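Cytochrome c-552 Ks_3358 (Candidatus Kuenenia stuttgartiensis, PDB 5MXZ) probably carries electrons as a small c-type cytochrome, using one covalently attached heme c. Local coordinates at residues E47-I50 and E51-E55. The protein carries 1 engineered substitution. Residues are numbered along the deposited sequence; the frame is centred on the assembly and turned at random.
Sequences ERII and EQINE. With ZN (zinc ion), chain E; ZN (zinc ion), chain H; HEC (heme c), chain B.
R48 swings its guanidinium forward along helix 46-55, over the next turn, where the edge of the group meets both E51 and Q52. Its chain leaves the backbone with CG anti to N (chi1 174°) and then bends at chi2 and chi3, which brings the flat end down beside the residues three and four positions later. R48 NH1 gives a nearly straight bond to Q52 OE1 (2.8 Å), arriving in the amide plane on a lone pair although the two planar groups stand almost perpendicular, 82° apart. R48 NH1 also reaches heme propionate oxygen O2A at 2.9 Å, so this one nitrogen ties the helix to the cofactor. R48 NH2, for its part, makes a salt bridge to E51 OE2 (3.0 Å), meeting the anti side of the carboxylate somewhat out of its plane. Water 1 links NH2 with Q52 OE1, and water 2 links NE with E51 OE2. That same carboxylate oxygen binds a zinc ion, while E47, its chain extended, holds a second zinc through OE2 at 2.1 Å.

Q52 lays CG over the face of pyrrole ring A, 3.4 Å from heme C2A, and its NE2 is hydrogen-bonded to T57, itself a heme partner; M61, an axial ligand of the iron, touches the same side chain. On the heme-facing side of the same helix, I49 and I53 lie side by side, CG2 of I49 being 3.9 Å from CD1 of I53, and both reach heme methyl groups. I50 turns instead to V73 of helix 70-75 and V77 of helix 77-80. The helix is thus a heme-pocket wall of a class I-like cytochrome c fold, and the guanidinium, held between propionate and carboxylate, probably offsets part of the propionate's negative charge and may thereby influence the heme's redox potential.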
ATOM      1  N   GLU A  47     -10.009  -2.612   5.915  1.00 27.32           N
ATOM      2  CA  GLU A  47     -10.527  -3.565   4.943  1.00 28.04           C
ATOM      3  C   GLU A  47     -10.291  -3.117   3.501  1.00 26.13           C
ATOM      4  O   GLU A  47      -9.902  -3.933   2.668  1.00 23.73           O
ATOM      5  CB  GLU A  47     -12.009  -3.793   5.193  1.00 32.04           C
ATOM      6  CG  GLU A  47     -12.676  -4.735   4.209  1.00 36.93           C
ATOM      7  CD  GLU A  47     -14.181  -4.630   4.248  1.00 40.93           C
ATOM      8  OE1 GLU A  47     -14.823  -4.762   3.180  1.00 44.28           O
ATOM      9  OE2 GLU A  47     -14.729  -4.426   5.353  1.00 41.87           O
ATOM     10  N   ARG A  48     -10.532  -1.831   3.221  1.00 24.38           N
ATOM     11  CA  ARG A  48     -10.261  -1.239   1.901  1.00 24.66           C
ATOM     12  C   ARG A  48      -8.780  -1.361   1.538  1.00 23.48           C
ATOM     13  O   ARG A  48      -8.448  -1.743   0.410  1.00 23.80           O
ATOM     14  CB  ARG A  48     -10.741   0.229   1.842  1.00 24.57           C
ATOM     15  CG  ARG A  48     -10.386   1.015   0.578  1.00 24.92           C
ATOM     16  CD  ARG A  48     -11.320   0.757  -0.613  1.00 25.49           C
ATOM     17  NE  ARG A  48     -11.086  -0.533  -1.270  1.00 26.58           N
ATOM     18  CZ  ARG A  48     -10.148  -0.782  -2.191  1.00 26.67           C
ATOM     19  NH1 ARG A  48      -9.305   0.160  -2.597  1.00 26.65           N
ATOM     20  NH2 ARG A  48     -10.038  -1.998  -2.699  1.00 26.56           N
ATOM     21  N   ILE A  49      -7.909  -1.054   2.499  1.00 22.98           N
ATOM     22  CA  ILE A  49      -6.459  -1.197   2.334  1.00 22.98           C
ATOM     23  C   ILE A  49      -6.089  -2.658   2.018  1.00 22.93           C
ATOM     24  O   ILE A  49      -5.375  -2.916   1.044  1.00 21.72           O
ATOM     25  CB  ILE A  49      -5.673  -0.638   3.557  1.00 22.84           C
ATOM     26  CG1 ILE A  49      -5.866   0.892   3.675  1.00 23.20           C
ATOM     27  CG2 ILE A  49      -4.185  -0.984   3.469  1.00 22.77           C
ATOM     28  CD1 ILE A  49      -5.507   1.497   5.025  1.00 23.12           C
ATOM     29  N   ILE A  50      -6.612  -3.588   2.819  1.00 22.97           N
ATOM     30  CA  ILE A  50      -6.372  -5.031   2.651  1.00 23.90           C
ATOM     31  C   ILE A  50      -6.871  -5.523   1.286  1.00 24.11           C
ATOM     32  O   ILE A  50      -6.132  -6.214   0.569  1.00 24.16           O
ATOM     33  CB  ILE A  50      -6.956  -5.855   3.840  1.00 24.87           C
ATOM     34  CG1 ILE A  50      -6.139  -5.585   5.112  1.00 25.91           C
ATOM     35  CG2 ILE A  50      -6.965  -7.356   3.542  1.00 24.72           C
ATOM     36  CD1 ILE A  50      -6.903  -5.763   6.415  1.00 27.73           C
ATOM     37  N   GLU A  51      -8.097  -5.140   0.922  1.00 23.84           N
ATOM     38  CA  GLU A  51      -8.663  -5.513  -0.378  1.00 24.89           C
ATOM     39  C   GLU A  51      -7.796  -5.004  -1.531  1.00 24.19           C
ATOM     40  O   GLU A  51      -7.543  -5.744  -2.488  1.00 23.53           O
ATOM     41  CB  GLU A  51     -10.107  -5.026  -0.540  1.00 26.51           C
ATOM     42  CG  GLU A  51     -10.789  -5.632  -1.765  1.00 28.76           C
ATOM     43  CD  GLU A  51     -12.168  -5.071  -2.060  1.00 30.56           C
ATOM     44  OE1 GLU A  51     -13.082  -5.880  -2.333  1.00 31.46           O
ATOM     45  OE2 GLU A  51     -12.338  -3.832  -2.054  1.00 31.54           O
ATOM     46  N   GLN A  52      -7.332  -3.759  -1.412  1.00 23.47           N
ATOM     47  CA  GLN A  52      -6.476  -3.152  -2.432  1.00 23.70           C
ATOM     48  C   GLN A  52      -5.168  -3.910  -2.624  1.00 23.85           C
ATOM     49  O   GLN A  52      -4.770  -4.153  -3.763  1.00 25.02           O
ATOM     50  CB  GLN A  52      -6.216  -1.676  -2.140  1.00 23.67           C
ATOM     51  CG  GLN A  52      -5.425  -0.975  -3.243  1.00 23.33           C
ATOM     52  CD  GLN A  52      -6.194  -0.843  -4.547  1.00 23.77           C
ATOM     53  OE1 GLN A  52      -7.412  -0.617  -4.550  1.00 24.71           O
ATOM     54  NE2 GLN A  52      -5.488  -0.986  -5.666  1.00 23.09           N
ATOM     55  N   ILE A  53      -4.511  -4.286  -1.523  1.00 23.28           N
ATOM     56  CA  ILE A  53      -3.276  -5.086  -1.592  1.00 23.33           C
ATOM     57  C   ILE A  53      -3.592  -6.454  -2.222  1.00 23.73           C
ATOM     58  O   ILE A  53      -2.887  -6.895  -3.131  1.00 23.02           O
ATOM     59  CB  ILE A  53      -2.592  -5.251  -0.208  1.00 22.72           C
ATOM     60  CG1 ILE A  53      -2.306  -3.876   0.411  1.00 23.72           C
ATOM     61  CG2 ILE A  53      -1.303  -6.077  -0.315  1.00 22.88           C
ATOM     62  CD1 ILE A  53      -2.091  -3.883   1.913  1.00 22.81           C
ATOM     63  N   ASN A  54      -4.672  -7.086  -1.763  1.00 23.66           N
ATOM     64  CA  ASN A  54      -5.086  -8.395  -2.280  1.00 24.67           C
ATOM     65  C   ASN A  54      -5.416  -8.403  -3.773  1.00 25.79           C
ATOM     66  O   ASN A  54      -4.911  -9.254  -4.521  1.00 25.99           O
ATOM     67  CB  ASN A  54      -6.274  -8.943  -1.487  1.00 24.98           C
ATOM     68  CG  ASN A  54      -5.864  -9.562  -0.165  1.00 25.24           C
ATOM     69  OD1 ASN A  54      -4.696  -9.912   0.052  1.00 24.97           O
ATOM     70  ND2 ASN A  54      -6.834  -9.713   0.729  1.00 24.64           N
ATOM     71  N   GLU A  55      -6.233  -7.450  -4.205  1.00 26.11           N
ATOM     72  CA  GLU A  55      -6.819  -7.502  -5.545  1.00 27.42           C
ATOM     73  C   GLU A  55      -6.203  -6.547  -6.557  1.00 26.66           C
ATOM     74  O   GLU A  55      -6.279  -6.796  -7.760  1.00 26.65           O
ATOM     75  CB  GLU A  55      -8.326  -7.277  -5.471  1.00 29.16           C
ATOM     76  CG  GLU A  55      -9.075  -8.391  -4.754  1.00 31.76           C
ATOM     77  CD  GLU A  55     -10.486  -7.997  -4.375  1.00 33.98           C
ATOM     78  OE1 GLU A  55     -11.071  -8.679  -3.511  1.00 35.94           O
ATOM     79  OE2 GLU A  55     -11.020  -7.004  -4.925  1.00 35.16           O
TER
HETATM   80 ZN    ZN E 203     -16.649  -5.206   5.098  1.00 49.31          ZN
HETATM   81 ZN    ZN H 206     -14.809  -3.386  -2.475  1.00 97.49          ZN
HETATM   82 FE   HEC B 200      -0.629   0.356  -4.509  1.00 23.46          FE
HETATM   83  CHA HEC B 200      -3.560   2.136  -4.763  1.00 23.76           C
HETATM   84  CHB HEC B 200      -1.114  -0.029  -1.128  1.00 23.25           C
HETATM   85  CHC HEC B 200       1.981  -1.898  -4.435  1.00 23.15           C
HETATM   86  CHD HEC B 200       0.295   1.388  -7.635  1.00 23.22           C
HETATM   87  NA  HEC B 200      -2.120   0.937  -3.168  1.00 23.03           N
HETATM   88  C1A HEC B 200      -3.188   1.710  -3.412  1.00 24.33           C
HETATM   89  C2A HEC B 200      -4.050   1.991  -2.245  1.00 23.66           C
HETATM   90  C3A HEC B 200      -3.330   1.339  -1.144  1.00 23.26           C
HETATM   91  C4A HEC B 200      -2.158   0.739  -1.839  1.00 23.50           C
HETATM   92  CMA HEC B 200      -3.708   1.285   0.318  1.00 23.08           C
HETATM   93  CAA HEC B 200      -5.308   2.818  -2.241  1.00 24.48           C
HETATM   94  CBA HEC B 200      -6.627   2.124  -2.027  1.00 25.28           C
HETATM   95  CGA HEC B 200      -7.660   3.217  -1.836  1.00 25.88           C
HETATM   96  O1A HEC B 200      -7.343   4.424  -1.928  1.00 25.55           O
HETATM   97  O2A HEC B 200      -8.820   2.869  -1.588  1.00 27.66           O
HETATM   98  NB  HEC B 200       0.275  -0.805  -3.023  1.00 23.41           N
HETATM   99  C1B HEC B 200      -0.023  -0.827  -1.699  1.00 23.34           C
HETATM  100  C2B HEC B 200       0.805  -1.741  -0.862  1.00 24.09           C
HETATM  101  C3B HEC B 200       1.710  -2.282  -1.885  1.00 24.05           C
HETATM  102  C4B HEC B 200       1.321  -1.637  -3.150  1.00 23.65           C
HETATM  103  CMB HEC B 200       0.736  -2.005   0.620  1.00 24.59           C
HETATM  104  CAB HEC B 200       2.778  -3.279  -1.715  1.00 25.50           C
HETATM  105  CBB HEC B 200       2.327  -4.682  -1.373  1.00 25.11           C
HETATM  106  NC  HEC B 200       0.890  -0.195  -5.834  1.00 22.98           N
HETATM  107  C1C HEC B 200       1.901  -1.066  -5.642  1.00 23.48           C
HETATM  108  C2C HEC B 200       2.869  -1.191  -6.771  1.00 23.16           C
HETATM  109  C3C HEC B 200       2.327  -0.204  -7.716  1.00 23.52           C
HETATM  110  C4C HEC B 200       1.144   0.361  -7.033  1.00 23.85           C
HETATM  111  CMC HEC B 200       4.077  -2.086  -6.887  1.00 23.68           C
HETATM  112  CAC HEC B 200       2.877   0.190  -9.051  1.00 24.42           C
HETATM  113  CBC HEC B 200       2.993  -0.854 -10.132  1.00 24.97           C
HETATM  114  ND  HEC B 200      -1.513   1.540  -5.972  1.00 23.83           N
HETATM  115  C1D HEC B 200      -1.019   1.862  -7.182  1.00 24.05           C
HETATM  116  C2D HEC B 200      -1.889   2.722  -8.013  1.00 23.87           C
HETATM  117  C3D HEC B 200      -3.047   2.953  -7.138  1.00 23.76           C
HETATM  118  C4D HEC B 200      -2.685   2.187  -5.927  1.00 23.82           C
HETATM  119  CMD HEC B 200      -1.644   3.252  -9.401  1.00 23.29           C
HETATM  120  CAD HEC B 200      -4.312   3.723  -7.397  1.00 23.92           C
HETATM  121  CBD HEC B 200      -5.352   2.647  -7.750  1.00 24.50           C
HETATM  122  CGD HEC B 200      -6.629   2.684  -6.924  1.00 25.64           C
HETATM  123  O1D HEC B 200      -7.593   1.969  -7.290  1.00 25.98           O
HETATM  124  O2D HEC B 200      -6.719   3.410  -5.906  1.00 24.97           O
HETATM  125  O   HOH W   1      -9.069  -3.299  -5.036  1.00 35.59           O
HETATM  126  O   HOH W   2     -13.436  -2.220   0.302  1.00 44.49           O